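OBCA, Oxalate Biosynthetic Component A (Burkholderia glumae, PDB 4NNB) is a magnesium-binding protein with a TIM-barrel core and an additional N-terminal domain of its own type. Local coordinates at residues A[11-16]-A[206-211]; A[250-255]-A[281-286]; A[256-261]-A[297-302]; A[290-295]-A[328-333]. One frame throughout, in Å; residues are numbered along the deposited sequence.

Contact 1 (A[11-16]-A[206-211]); sequences APIGAV and EAITEE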
loop_
_atom_site.group_PDB
_atom_site.type_symbol
_atom_site.label_atom_id
_atom_site.label_comp_id
_atom_site.label_asym_id
_atom_site.label_seq_id
_atom_site.Cartn_x
_atom_site.Cartn_y
_atom_site.Cartn_z
ATOM N N ALA A 11 -7.785 -1.559 -2.268
ATOM C CA ALA A 11 -6.984 -2.324 -1.298
ATOM C C ALA A 11 -6.400 -1.376 -0.247
ATOM O O ALA A 11 -5.300 -0.870 -0.417
ATOM C CB ALA A 11 -5.873 -3.097 -2.007
ATOM N N PRO A 12 -7.154 -1.124 0.837
ATOM C CA PRO A 12 -6.843 0.016 1.716
ATOM C C PRO A 12 -5.752 -0.186 2.760
ATOM O O PRO A 12 -5.324 0.822 3.335
ATOM C CB PRO A 12 -8.169 0.283 2.441
ATOM C CG PRO A 12 -9.227 -0.423 1.616
ATOM C CD PRO A 12 -8.517 -1.631 1.058
ATOM N N ILE A 13 -5.319 -1.418 3.021
ATOM C CA ILE A 13 -4.443 -1.641 4.174
ATOM C C ILE A 13 -3.144 -2.339 3.833
ATOM O O ILE A 13 -2.062 -1.814 4.105
ATOM C CB ILE A 13 -5.133 -2.447 5.288
ATOM C CG1 ILE A 13 -6.466 -1.809 5.669
ATOM C CG2 ILE A 13 -4.209 -2.566 6.518
ATOM C CD1 ILE A 13 -7.681 -2.494 5.053
ATOM N N GLY A 14 -3.260 -3.536 3.265
ATOM C CA GLY A 14 -2.102 -4.344 2.949
ATOM C C GLY A 14 -1.287 -4.825 4.131
ATOM O O GLY A 14 -1.705 -4.738 5.291
ATOM N N ALA A 15 -0.105 -5.330 3.809
ATOM C CA ALA A 15 0.830 -5.850 4.792
ATOM C C ALA A 15 1.956 -4.868 5.121
ATOM O O ALA A 15 2.475 -4.862 6.238
ATOM C CB ALA A 15 1.415 -7.161 4.290
ATOM N N VAL A 16 2.342 -4.049 4.149
ATOM C CA VAL A 16 3.616 -3.330 4.238
ATOM C C VAL A 16 3.577 -1.890 4.785
ATOM O O VAL A 16 4.346 -1.559 5.702
ATOM C CB VAL A 16 4.398 -3.402 2.902
ATOM C CG1 VAL A 16 5.675 -2.568 2.973
ATOM C CG2 VAL A 16 4.721 -4.869 2.566
ATOM N N GLU A 206 -12.545 0.513 13.083
ATOM C CA GLU A 206 -13.333 1.714 12.786
ATOM C C GLU A 206 -12.833 2.409 11.530
ATOM O O GLU A 206 -13.614 2.753 10.643
ATOM C CB GLU A 206 -13.273 2.701 13.955
ATOM C CG GLU A 206 -14.562 3.479 14.167
ATOM C CD GLU A 206 -15.589 2.688 14.954
ATOM O OE1 GLU A 206 -15.197 1.724 15.651
ATOM O OE2 GLU A 206 -16.786 3.027 14.875
ATOM N N ALA A 207 -11.526 2.611 11.466
ATOM C CA ALA A 207 -10.904 3.284 10.329
ATOM C C ALA A 207 -11.001 2.433 9.058
ATOM O O ALA A 207 -11.264 2.953 7.969
ATOM C CB ALA A 207 -9.445 3.632 10.655
ATOM N N ILE A 208 -10.784 1.124 9.198
ATOM C CA ILE A 208 -10.895 0.222 8.057
ATOM C C ILE A 208 -12.314 0.236 7.496
ATOM O O ILE A 208 -12.514 0.293 6.277
ATOM C CB ILE A 208 -10.442 -1.212 8.440
ATOM C CG1 ILE A 208 -8.921 -1.243 8.585
ATOM C CG2 ILE A 208 -10.926 -2.248 7.419
ATOM C CD1 ILE A 208 -8.367 -2.554 9.193
ATOM N N THR A 209 -13.301 0.200 8.387
ATOM C CA THR A 209 -14.697 0.283 7.965
ATOM C C THR A 209 -14.961 1.578 7.198
ATOM O O THR A 209 -15.558 1.560 6.122
ATOM C CB THR A 209 -15.664 0.199 9.171
ATOM O OG1 THR A 209 -15.533 -1.079 9.800
ATOM C CG2 THR A 209 -17.107 0.378 8.721
ATOM N N GLU A 210 -14.510 2.697 7.747
ATOM C CA GLU A 210 -14.796 3.996 7.135
ATOM C C GLU A 210 -14.153 4.110 5.755
ATOM O O GLU A 210 -14.790 4.570 4.806
ATOM C CB GLU A 210 -14.350 5.143 8.051
ATOM C CG GLU A 210 -14.559 6.537 7.459
ATOM C CD GLU A 210 -16.031 6.859 7.239
ATOM O OE1 GLU A 210 -16.880 6.267 7.940
ATOM O OE2 GLU A 210 -16.337 7.707 6.367
ATOM N N GLU A 211 -12.912 3.641 5.626
ATOM C CA GLU A 211 -12.216 3.695 4.335
ATOM C C GLU A 211 -12.841 2.758 3.310
ATOM O O GLU A 211 -12.959 3.105 2.128
ATOM C CB GLU A 211 -10.708 3.412 4.502
ATOM C CG GLU A 211 -9.927 3.471 3.203
ATOM C CD GLU A 211 -9.916 4.875 2.581
ATOM O OE1 GLU A 211 -9.732 5.863 3.323
ATOM O OE2 GLU A 211 -10.089 4.985 1.353
#

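Contact 2 (A[250-255]-A[281-286]); sequences RNQIVL and RGDRHG. With OAA (oxaloacetate ion), chain C.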
loop_
_atom_site.group_PDB
_atom_site.type_symbol
_atom_site.label_atom_id
_atom_site.label_comp_id
_atom_site.label_asym_id
_atom_site.label_seq_id
_atom_site.Cartn_x
_atom_site.Cartn_y
_atom_site.Cartn_z
ATOM N N ARG A 250 2.295 -4.926 12.597
ATOM C CA ARG A 250 2.642 -6.104 11.819
ATOM C C ARG A 250 1.415 -6.706 11.136
ATOM O O ARG A 250 0.332 -6.793 11.721
ATOM C CB ARG A 250 3.313 -7.143 12.730
ATOM C CG ARG A 250 3.823 -8.374 12.013
ATOM C CD ARG A 250 4.462 -9.388 12.977
ATOM N NE ARG A 250 3.604 -9.619 14.133
ATOM C CZ ARG A 250 2.633 -10.528 14.183
ATOM N NH1 ARG A 250 2.395 -11.321 13.141
ATOM N NH2 ARG A 250 1.898 -10.649 15.279
ATOM N N ASN A 251 1.594 -7.117 9.887
ATOM C CA ASN A 251 0.525 -7.767 9.151
ATOM C C ASN A 251 0.127 -9.033 9.872
ATOM O O ASN A 251 0.988 -9.837 10.223
ATOM C CB ASN A 251 0.982 -8.125 7.747
ATOM C CG ASN A 251 -0.134 -8.730 6.926
ATOM O OD1 ASN A 251 -1.153 -8.074 6.669
ATOM N ND2 ASN A 251 0.049 -9.973 6.496
ATOM N N GLN A 252 -1.173 -9.200 10.091
ATOM C CA GLN A 252 -1.688 -10.318 10.873
ATOM C C GLN A 252 -3.204 -10.439 10.724
ATOM O O GLN A 252 -3.941 -9.450 10.859
ATOM C CB GLN A 252 -1.326 -10.129 12.352
ATOM C CG GLN A 252 -1.821 -11.246 13.241
ATOM C CD GLN A 252 -1.182 -12.573 12.870
ATOM O OE1 GLN A 252 0.045 -12.691 12.813
ATOM N NE2 GLN A 252 -2.014 -13.574 12.591
ATOM N N ILE A 253 -3.667 -11.650 10.431
ATOM C CA ILE A 253 -5.086 -11.948 10.474
ATOM C C ILE A 253 -5.546 -11.848 11.929
ATOM O O ILE A 253 -5.126 -12.634 12.779
ATOM C CB ILE A 253 -5.386 -13.361 9.914
ATOM C CG1 ILE A 253 -5.066 -13.423 8.409
ATOM C CG2 ILE A 253 -6.842 -13.739 10.171
ATOM C CD1 ILE A 253 -4.732 -14.846 7.882
ATOM N N VAL A 254 -6.402 -10.873 12.215
ATOM C CA VAL A 254 -6.891 -10.662 13.571
ATOM C C VAL A 254 -8.377 -10.951 13.574
ATOM O O VAL A 254 -9.174 -10.185 13.014
ATOM C CB VAL A 254 -6.624 -9.220 14.044
ATOM C CG1 VAL A 254 -7.154 -9.018 15.472
ATOM C CG2 VAL A 254 -5.147 -8.904 13.959
ATOM N N LEU A 255 -8.756 -12.072 14.181
ATOM C CA LEU A 255 -10.138 -12.526 14.110
ATOM C C LEU A 255 -11.114 -11.542 14.741
ATOM O O LEU A 255 -12.195 -11.307 14.197
ATOM C CB LEU A 255 -10.295 -13.914 14.750
ATOM C CG LEU A 255 -9.441 -15.022 14.125
ATOM C CD1 LEU A 255 -9.737 -16.384 14.775
ATOM C CD2 LEU A 255 -9.659 -15.090 12.615
ATOM N N ARG A 281 2.257 -12.884 5.128
ATOM C CA ARG A 281 3.424 -12.053 4.844
ATOM C C ARG A 281 3.942 -11.376 6.112
ATOM O O ARG A 281 3.157 -10.869 6.931
ATOM C CB ARG A 281 3.083 -10.997 3.782
ATOM C CG ARG A 281 3.955 -9.736 3.845
ATOM C CD ARG A 281 4.820 -9.510 2.613
ATOM N NE ARG A 281 4.087 -8.825 1.563
ATOM C CZ ARG A 281 4.591 -7.904 0.740
ATOM N NH1 ARG A 281 5.860 -7.526 0.806
ATOM N NH2 ARG A 281 3.801 -7.365 -0.169
ATOM N N GLY A 282 5.262 -11.403 6.277
ATOM C CA GLY A 282 5.914 -10.814 7.434
ATOM C C GLY A 282 5.963 -11.795 8.587
ATOM O O GLY A 282 6.667 -11.580 9.574
ATOM N N ASP A 283 5.215 -12.883 8.453
ATOM C CA ASP A 283 5.009 -13.804 9.557
ATOM C C ASP A 283 5.215 -15.237 9.099
ATOM O O ASP A 283 4.256 -16.000 8.953
ATOM C CB ASP A 283 3.599 -13.620 10.132
ATOM C CG ASP A 283 3.338 -14.479 11.353
ATOM O OD1 ASP A 283 4.233 -15.243 11.777
ATOM O OD2 ASP A 283 2.212 -14.401 11.886
ATOM N N ARG A 284 6.473 -15.597 8.871
ATOM C CA ARG A 284 6.864 -16.996 8.729
ATOM C C ARG A 284 6.397 -17.832 9.928
ATOM O O ARG A 284 6.029 -17.285 10.971
ATOM C CB ARG A 284 8.381 -17.083 8.606
ATOM C CG ARG A 284 9.121 -16.213 9.616
ATOM C CD ARG A 284 10.625 -16.388 9.490
ATOM N NE ARG A 284 10.957 -17.797 9.304
ATOM C CZ ARG A 284 12.169 -18.311 9.470
ATOM N NH1 ARG A 284 13.181 -17.531 9.833
ATOM N NH2 ARG A 284 12.364 -19.609 9.276
ATOM N N HIS A 285 6.407 -19.151 9.762
ATOM C CA HIS A 285 5.989 -20.091 10.805
ATOM C C HIS A 285 4.476 -20.206 11.046
ATOM O O HIS A 285 4.050 -20.945 11.934
ATOM C CB HIS A 285 6.732 -19.834 12.125
ATOM C CG HIS A 285 8.076 -20.489 12.192
ATOM N ND1 HIS A 285 8.421 -21.555 11.393
ATOM C CD2 HIS A 285 9.156 -20.231 12.969
ATOM C CE1 HIS A 285 9.658 -21.932 11.675
ATOM N NE2 HIS A 285 10.124 -21.145 12.626
ATOM N N GLY A 286 3.668 -19.488 10.269
ATOM C CA GLY A 286 2.222 -19.647 10.350
ATOM C C GLY A 286 1.585 -20.112 9.048
ATOM O O GLY A 286 0.362 -20.065 8.894
HETATM O O1 OAA C . -3.192 -12.651 -0.314
HETATM O O2 OAA C . -3.500 -10.484 0.286
HETATM O O4 OAA C . 1.482 -8.878 0.071
HETATM O O5 OAA C . 1.340 -11.061 0.780
HETATM O O3 OAA C . -1.342 -8.849 0.434
HETATM C C1 OAA C . -2.720 -11.443 -0.133
HETATM C C2 OAA C . -1.257 -11.192 -0.423
HETATM C C3 OAA C . -0.670 -9.926 0.161
HETATM C C4 OAA C . 0.794 -9.954 0.360
HETATM O O HOH W 1 -0.471 -15.421 10.923
#

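Contact 3 (A[256-261]-A[297-302]); sequences DDYDAI and KFYDDV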
loop_
_atom_site.group_PDB
_atom_site.type_symbol
_atom_site.label_atom_id
_atom_site.label_comp_id
_atom_site.label_asym_id
_atom_site.label_seq_id
_atom_site.Cartn_x
_atom_site.Cartn_y
_atom_site.Cartn_z
ATOM N N ASP A 256 -10.753 -10.975 15.886
ATOM C CA ASP A 256 -11.672 -10.050 16.545
ATOM C C ASP A 256 -11.896 -8.811 15.674
ATOM O O ASP A 256 -12.996 -8.262 15.653
ATOM C CB ASP A 256 -11.158 -9.635 17.927
ATOM C CG ASP A 256 -11.221 -10.762 18.941
ATOM O OD1 ASP A 256 -11.996 -11.717 18.745
ATOM O OD2 ASP A 256 -10.485 -10.685 19.938
ATOM N N ASP A 257 -10.866 -8.378 14.950
ATOM C CA ASP A 257 -11.029 -7.232 14.042
ATOM C C ASP A 257 -12.067 -7.523 12.961
ATOM O O ASP A 257 -12.977 -6.722 12.722
ATOM C CB ASP A 257 -9.689 -6.814 13.419
ATOM C CG ASP A 257 -8.794 -6.075 14.398
ATOM O OD1 ASP A 257 -9.249 -5.856 15.528
ATOM O OD2 ASP A 257 -7.645 -5.711 14.046
ATOM N N TYR A 258 -11.956 -8.682 12.316
ATOM C CA TYR A 258 -12.930 -9.044 11.291
ATOM C C TYR A 258 -14.339 -9.240 11.851
ATOM O O TYR A 258 -15.315 -8.949 11.179
ATOM C CB TYR A 258 -12.465 -10.272 10.490
ATOM C CG TYR A 258 -11.407 -9.915 9.468
ATOM C CD1 TYR A 258 -11.691 -9.013 8.451
ATOM C CD2 TYR A 258 -10.138 -10.465 9.520
ATOM C CE1 TYR A 258 -10.744 -8.670 7.509
ATOM C CE2 TYR A 258 -9.176 -10.134 8.572
ATOM C CZ TYR A 258 -9.487 -9.238 7.573
ATOM O OH TYR A 258 -8.543 -8.887 6.632
ATOM N N ASP A 259 -14.445 -9.727 13.083
ATOM C CA ASP A 259 -15.757 -9.874 13.727
ATOM C C ASP A 259 -16.454 -8.523 13.837
ATOM O O ASP A 259 -17.687 -8.438 13.820
ATOM C CB ASP A 259 -15.601 -10.475 15.126
ATOM C CG ASP A 259 -15.378 -11.977 15.096
ATOM O OD1 ASP A 259 -15.498 -12.582 14.004
ATOM O OD2 ASP A 259 -15.110 -12.541 16.175
ATOM N N ALA A 260 -15.648 -7.473 13.932
ATOM C CA ALA A 260 -16.154 -6.104 13.982
ATOM C C ALA A 260 -16.354 -5.547 12.569
ATOM O O ALA A 260 -17.428 -5.029 12.241
ATOM C CB ALA A 260 -15.208 -5.221 14.784
ATOM N N ILE A 261 -15.331 -5.679 11.725
ATOM C CA ILE A 261 -15.366 -5.082 10.385
ATOM C C ILE A 261 -16.494 -5.599 9.497
ATOM O O ILE A 261 -17.214 -4.804 8.885
ATOM C CB ILE A 261 -14.005 -5.224 9.649
ATOM C CG1 ILE A 261 -12.931 -4.426 10.386
ATOM C CG2 ILE A 261 -14.116 -4.766 8.205
ATOM C CD1 ILE A 261 -11.496 -4.895 10.130
ATOM N N LYS A 297 -15.336 -17.684 7.929
ATOM C CA LYS A 297 -16.479 -18.409 8.474
ATOM C C LYS A 297 -17.773 -17.772 8.001
ATOM O O LYS A 297 -17.763 -16.671 7.448
ATOM C CB LYS A 297 -16.422 -18.328 9.990
ATOM C CG LYS A 297 -16.457 -16.890 10.492
ATOM C CD LYS A 297 -16.501 -16.829 11.999
ATOM C CE LYS A 297 -16.696 -15.400 12.481
ATOM N NZ LYS A 297 -16.237 -15.234 13.896
ATOM N N PHE A 298 -18.891 -18.465 8.215
ATOM C CA PHE A 298 -20.205 -17.846 8.100
ATOM C C PHE A 298 -20.347 -16.813 9.218
ATOM O O PHE A 298 -20.237 -17.147 10.393
ATOM C CB PHE A 298 -21.298 -18.915 8.213
ATOM C CG PHE A 298 -22.685 -18.406 7.937
ATOM C CD1 PHE A 298 -23.483 -17.933 8.967
ATOM C CD2 PHE A 298 -23.195 -18.413 6.649
ATOM C CE1 PHE A 298 -24.774 -17.460 8.713
ATOM C CE2 PHE A 298 -24.479 -17.946 6.388
ATOM C CZ PHE A 298 -25.267 -17.470 7.421
ATOM N N TYR A 299 -20.555 -15.550 8.854
ATOM C CA TYR A 299 -20.771 -14.505 9.850
ATOM C C TYR A 299 -22.268 -14.370 10.138
ATOM O O TYR A 299 -23.007 -13.858 9.303
ATOM C CB TYR A 299 -20.184 -13.158 9.372
ATOM C CG TYR A 299 -18.670 -13.098 9.448
ATOM C CD1 TYR A 299 -18.027 -12.463 10.501
ATOM C CD2 TYR A 299 -17.889 -13.708 8.476
ATOM C CE1 TYR A 299 -16.635 -12.434 10.574
ATOM C CE2 TYR A 299 -16.502 -13.673 8.535
ATOM C CZ TYR A 299 -15.884 -13.049 9.586
ATOM O OH TYR A 299 -14.500 -13.026 9.632
ATOM N N ASP A 300 -22.715 -14.837 11.306
ATOM C CA ASP A 300 -24.147 -14.815 11.641
ATOM C C ASP A 300 -24.786 -13.421 11.555
ATOM O O ASP A 300 -25.953 -13.293 11.185
ATOM C CB ASP A 300 -24.400 -15.372 13.047
ATOM C CG ASP A 300 -24.087 -16.848 13.167
ATOM O OD1 ASP A 300 -23.637 -17.258 14.260
ATOM O OD2 ASP A 300 -24.292 -17.598 12.187
ATOM N N ASP A 301 -24.033 -12.383 11.906
ATOM C CA ASP A 301 -24.584 -11.029 11.927
ATOM C C ASP A 301 -24.920 -10.542 10.538
ATOM O O ASP A 301 -25.616 -9.554 10.365
ATOM C CB ASP A 301 -23.580 -10.059 12.526
ATOM C CG ASP A 301 -23.278 -10.361 13.958
ATOM O OD1 ASP A 301 -24.073 -11.102 14.574
ATOM O OD2 ASP A 301 -22.246 -9.852 14.456
ATOM N N VAL A 302 -24.420 -11.256 9.546
ATOM C CA VAL A 302 -24.401 -10.766 8.190
ATOM C C VAL A 302 -25.066 -11.779 7.255
ATOM O O VAL A 302 -25.477 -11.457 6.137
ATOM C CB VAL A 302 -22.933 -10.431 7.863
ATOM C CG1 VAL A 302 -22.463 -10.982 6.547
ATOM C CG2 VAL A 302 -22.719 -8.956 8.023
HETATM O O HOH W 2 -13.072 -13.453 12.130
HETATM O O HOH W 3 -19.225 -10.549 13.955
#

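Contact 4 (A[290-295]-A[328-333]); sequences KLRRAH and PDFLDA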
loop_
_atom_site.group_PDB
_atom_site.type_symbol
_atom_site.label_atom_id
_atom_site.label_comp_id
_atom_site.label_asym_id
_atom_site.label_seq_id
_atom_site.Cartn_x
_atom_site.Cartn_y
_atom_site.Cartn_z
ATOM N N LYS A 290 -4.475 -23.035 10.516
ATOM C CA LYS A 290 -5.894 -22.887 10.220
ATOM C C LYS A 290 -6.343 -21.437 10.439
ATOM O O LYS A 290 -7.421 -21.049 10.002
ATOM C CB LYS A 290 -6.728 -23.853 11.067
ATOM C CG LYS A 290 -6.691 -23.565 12.560
ATOM C CD LYS A 290 -7.446 -24.634 13.368
ATOM C CE LYS A 290 -8.879 -24.839 12.863
ATOM N NZ LYS A 290 -9.754 -25.607 13.817
ATOM N N LEU A 291 -5.516 -20.646 11.120
ATOM C CA LEU A 291 -5.771 -19.211 11.239
ATOM C C LEU A 291 -5.982 -18.584 9.848
ATOM O O LEU A 291 -6.769 -17.643 9.696
ATOM C CB LEU A 291 -4.632 -18.515 12.006
ATOM C CG LEU A 291 -4.778 -17.004 12.243
ATOM C CD1 LEU A 291 -6.051 -16.688 13.045
ATOM C CD2 LEU A 291 -3.549 -16.422 12.923
ATOM N N ARG A 292 -5.329 -19.150 8.830
ATOM C CA ARG A 292 -5.405 -18.615 7.471
ATOM C C ARG A 292 -6.759 -18.813 6.799
ATOM O O ARG A 292 -6.977 -18.312 5.700
ATOM C CB ARG A 292 -4.276 -19.178 6.602
ATOM C CG ARG A 292 -2.882 -18.813 7.114
ATOM C CD ARG A 292 -1.793 -19.296 6.167
ATOM N NE ARG A 292 -1.787 -18.512 4.930
ATOM C CZ ARG A 292 -0.942 -18.705 3.923
ATOM N NH1 ARG A 292 -0.028 -19.673 3.990
ATOM N NH2 ARG A 292 -1.007 -17.924 2.853
ATOM N N ARG A 293 -7.665 -19.540 7.453
ATOM C CA ARG A 293 -9.060 -19.607 7.014
ATOM C C ARG A 293 -10.057 -19.355 8.156
ATOM O O ARG A 293 -11.259 -19.361 7.931
ATOM C CB ARG A 293 -9.369 -20.967 6.342
ATOM C CG ARG A 293 -8.985 -22.182 7.191
ATOM C CD ARG A 293 -9.176 -23.504 6.438
ATOM N NE ARG A 293 -8.606 -24.617 7.196
ATOM C CZ ARG A 293 -7.328 -24.986 7.155
ATOM N NH1 ARG A 293 -6.465 -24.352 6.366
ATOM N NH2 ARG A 293 -6.913 -26.001 7.906
ATOM N N ALA A 294 -9.570 -19.136 9.375
ATOM C CA ALA A 294 -10.468 -18.954 10.524
ATOM C C ALA A 294 -11.388 -17.727 10.386
ATOM O O ALA A 294 -12.486 -17.696 10.946
ATOM C CB ALA A 294 -9.673 -18.885 11.815
ATOM N N HIS A 295 -10.942 -16.724 9.635
ATOM C CA HIS A 295 -11.776 -15.554 9.337
ATOM C C HIS A 295 -12.713 -15.776 8.159
ATOM O O HIS A 295 -13.480 -14.879 7.796
ATOM C CB HIS A 295 -10.927 -14.294 9.107
ATOM C CG HIS A 295 -9.894 -14.434 8.027
ATOM N ND1 HIS A 295 -9.315 -15.640 7.688
ATOM C CD2 HIS A 295 -9.315 -13.500 7.230
ATOM C CE1 HIS A 295 -8.433 -15.446 6.720
ATOM N NE2 HIS A 295 -8.416 -14.157 6.424
ATOM N N PRO A 328 1.157 -27.731 -0.650
ATOM C CA PRO A 328 0.035 -28.516 -1.181
ATOM C C PRO A 328 -0.972 -29.001 -0.122
ATOM O O PRO A 328 -2.163 -28.962 -0.413
ATOM C CB PRO A 328 0.733 -29.710 -1.842
ATOM C CG PRO A 328 2.083 -29.179 -2.227
ATOM C CD PRO A 328 2.459 -28.266 -1.101
ATOM N N ASP A 329 -0.525 -29.451 1.051
ATOM C CA ASP A 329 -1.473 -29.916 2.074
ATOM C C ASP A 329 -2.323 -28.772 2.633
ATOM O O ASP A 329 -3.549 -28.892 2.784
ATOM C CB ASP A 329 -0.783 -30.710 3.203
ATOM C CG ASP A 329 0.273 -29.907 3.947
ATOM O OD1 ASP A 329 0.821 -28.928 3.395
ATOM O OD2 ASP A 329 0.583 -30.273 5.093
ATOM N N PHE A 330 -1.669 -27.655 2.921
ATOM C CA PHE A 330 -2.383 -26.443 3.298
ATOM C C PHE A 330 -3.420 -26.043 2.241
ATOM O O PHE A 330 -4.576 -25.751 2.567
ATOM C CB PHE A 330 -1.396 -25.306 3.497
ATOM C CG PHE A 330 -2.047 -23.959 3.589
ATOM C CD1 PHE A 330 -2.859 -23.642 4.667
ATOM C CD2 PHE A 330 -1.851 -23.009 2.594
ATOM C CE1 PHE A 330 -3.459 -22.390 4.765
ATOM C CE2 PHE A 330 -2.447 -21.753 2.686
ATOM C CZ PHE A 330 -3.245 -21.446 3.774
ATOM N N LEU A 331 -3.012 -26.034 0.977
ATOM C CA LEU A 331 -3.916 -25.623 -0.096
ATOM C C LEU A 331 -5.110 -26.559 -0.260
ATOM O O LEU A 331 -6.231 -26.110 -0.541
ATOM C CB LEU A 331 -3.159 -25.442 -1.415
ATOM C CG LEU A 331 -2.245 -24.213 -1.407
ATOM C CD1 LEU A 331 -1.205 -24.277 -2.533
ATOM C CD2 LEU A 331 -3.085 -22.938 -1.510
ATOM N N ASP A 332 -4.886 -27.855 -0.066
ATOM C CA ASP A 332 -5.992 -28.821 -0.089
ATOM C C ASP A 332 -7.050 -28.441 0.947
ATOM O O ASP A 332 -8.258 -28.463 0.663
ATOM C CB ASP A 332 -5.485 -30.247 0.159
ATOM C CG ASP A 332 -6.607 -31.281 0.142
ATOM O OD1 ASP A 332 -7.251 -31.447 -0.913
ATOM O OD2 ASP A 332 -6.847 -31.935 1.180
ATOM N N ALA A 333 -6.583 -28.082 2.140
ATOM C CA ALA A 333 -7.454 -27.652 3.229
ATOM C C ALA A 333 -8.170 -26.323 2.912
ATOM O O ALA A 333 -9.374 -26.188 3.167
ATOM C CB ALA A 333 -6.653 -27.538 4.530
#

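Contact 1 (A[11-16]-A[206-211])
Carboxylate oxygen OE2 of Glu211 accepts a hydrogen bond from the backbone N of Trp496, at the beginning of helix 495-507, while the aliphatic part of the same side chain rests on Pro12. Glu211 CG lies 3.7 Å from CB of the Pro12 ring. It gets there because CG stands anti to the backbone N (chi1 -179°), and a bend at chi2 then carries the acid group onward to Trp496. The second half of the contact is purely apolar. Ile13 and Ile208 cross at about a right angle, and their CG1 atoms are 3.9 Å apart. A turn about chi2 of Ile13 (101°, off the staggered values) accompanies the settling of its CD1 against the branch of Ile208, 3.9 Å from CG1 and 4.0 Å from CG2. The backbone of the loop is held separately: the carbonyls of Ile13 and Gly14 both accept from the guanidinium of Arg228. Helix 205-217 belongs to the beta-alpha-beta crossover that joins parallel strands 5-10 and 222-229, a connection containing a long additional section of chain. Leu225 of strand 222-229 touches both isoleucines, Ile261 of helix 255-268 adjoins Ile208, and Thr495 lies against Pro12 and Glu211.

Contact 2 (A[250-255]-A[281-286])
The guanidinium of Arg250 and the carboxylate of Asp283 meet with their planes 87° apart, and NH1 makes a salt bridge of 3.3 Å to OD2. The guanidinium of Arg281 instead uses its edge: NE and NH2 both donate to O4 of the oxaloacetate ion, which lies in the guanidinium plane, the NH2 bond being 2.8 Å. Phe318 adds a cation-pi contact to Arg281. Arg250 NH1 also donates to OE1 of Gln252 at 2.7 Å, along a lone pair in the carbonyl plane. The positive guanidinium beside both oxygens probably offsets the closeness of two acceptors, Gln252 OE1 and Asp283 OD2, only 2.9 Å apart. A water completes the link, accepting from Gln252 NE2 and donating to Asp283 OD2. Asn251, with CG anti to its own backbone N (chi1 -177°), points its amide at the other segment; ND2 donates 3.3 Å to Arg281 O at 158°, again on a lone pair. Its OD1 accepts from His226 ND1, making Asn251 a second-shell residue of the magnesium site. Joining a ligand-binding arginine to a metal-ligand histidine in this way fits the TIM-barrel pattern, in which loops following the C-terminal ends of the strands build the pocket.

Contact 3 (A[256-261]-A[297-302])
Helix 255-268, the crossover helix between parallel barrel strands 222-229 and 273-276, is met along one flank by Lys297 and Tyr299 of the loop that leads to strand 308-311. Lys297 NZ forms a salt bridge with Asp259, donating to OD1 at 2.8 Å from the syn side, 22° out of the carboxylate plane. The lysine chain runs extended and crosses the aspartate at about a right angle; on the way its CE passes 3.5 Å above one face of the Tyr299 ring. Tyr299 OH lies 3.5 Å from Tyr258 CB and is hydrogen-bonded to His295 O. One water donates both to this hydroxyl and to Asp259 OD1, so OD1 is held by lysine and water together. A second water bridges Asp259 O, at 2.6 Å, to OD2 of Asp301. Deeper in, Tyr258 reaches Leu225 and Thr227 of strand 222-229 and its ring meets that of His295, while Tyr299 packs on Val262 one helical turn further along.

Contact 4 (A[290-295]-A[328-333])
The side chain of Arg292 bends at chi3 (71°) so that its guanidinium is turned nearly parallel to the ring of Phe330, the two planes differing by only 19°. The CZ end of the ring lies over the rim of one guanidinium face, with CZ 3.3 Å above the plane, and NH1 is 3.4 Å from CE2. The aliphatic part shares in the contact: Arg292 CD is 3.5 Å from CZ, and CB also touches this end of the ring. Arg293 is shaped differently. Its CG sits between the backbone N and the carbonyl carbon (chi1 53°), and from there the chain runs straight to NE, sliding past Phe330 in the opposite direction. Its guanidinium is enclosed on two faces, with Ala333 CB 3.4 Å above one and Lys290 CA 3.9 Å above the other, while Phe330 CE1 lies at its edge, 3.9 Å from NH1. The polar edges are served from outside the two segments. Arg292 donates through NE to Thr278 O, through NH1 to Ala287 O and Asp325 O, and through NH2 to Asn326 OD1. Arg293 NH1 bonds to Gln334 OE1, and Gln334 NE2 returns a bond to Arg292 O. Four hydrogen bonds from NE, NH1 and NH2 to oxygens thus hold the Arg292 guanidinium in place and fix its rotation, while its contact with Phe330 is one of van der Waals packing.

How the contacts relate
Contact 1 is the buried one and is apolar where its segments meet, whereas contact 2 lies at the surface around the ligand pocket and relies on charge, amide and water; contacts 3 and 4, partly buried, are farther from the centre of the chain. Contacts 2 and 3 use consecutive chain, strand 250-251 running into helix 255-268, and the same helix also borders contact 1. Contacts 1 and 2 meet where Ala15 and Val16 pack on Asn251 and Arg281. Contact 4 touches contact 3 through its 290-295 segment, and Leu291 lies against Gln252 of contact 2. Arginines thus serve as ligand donor, salt-bridge partner and flat packing surface.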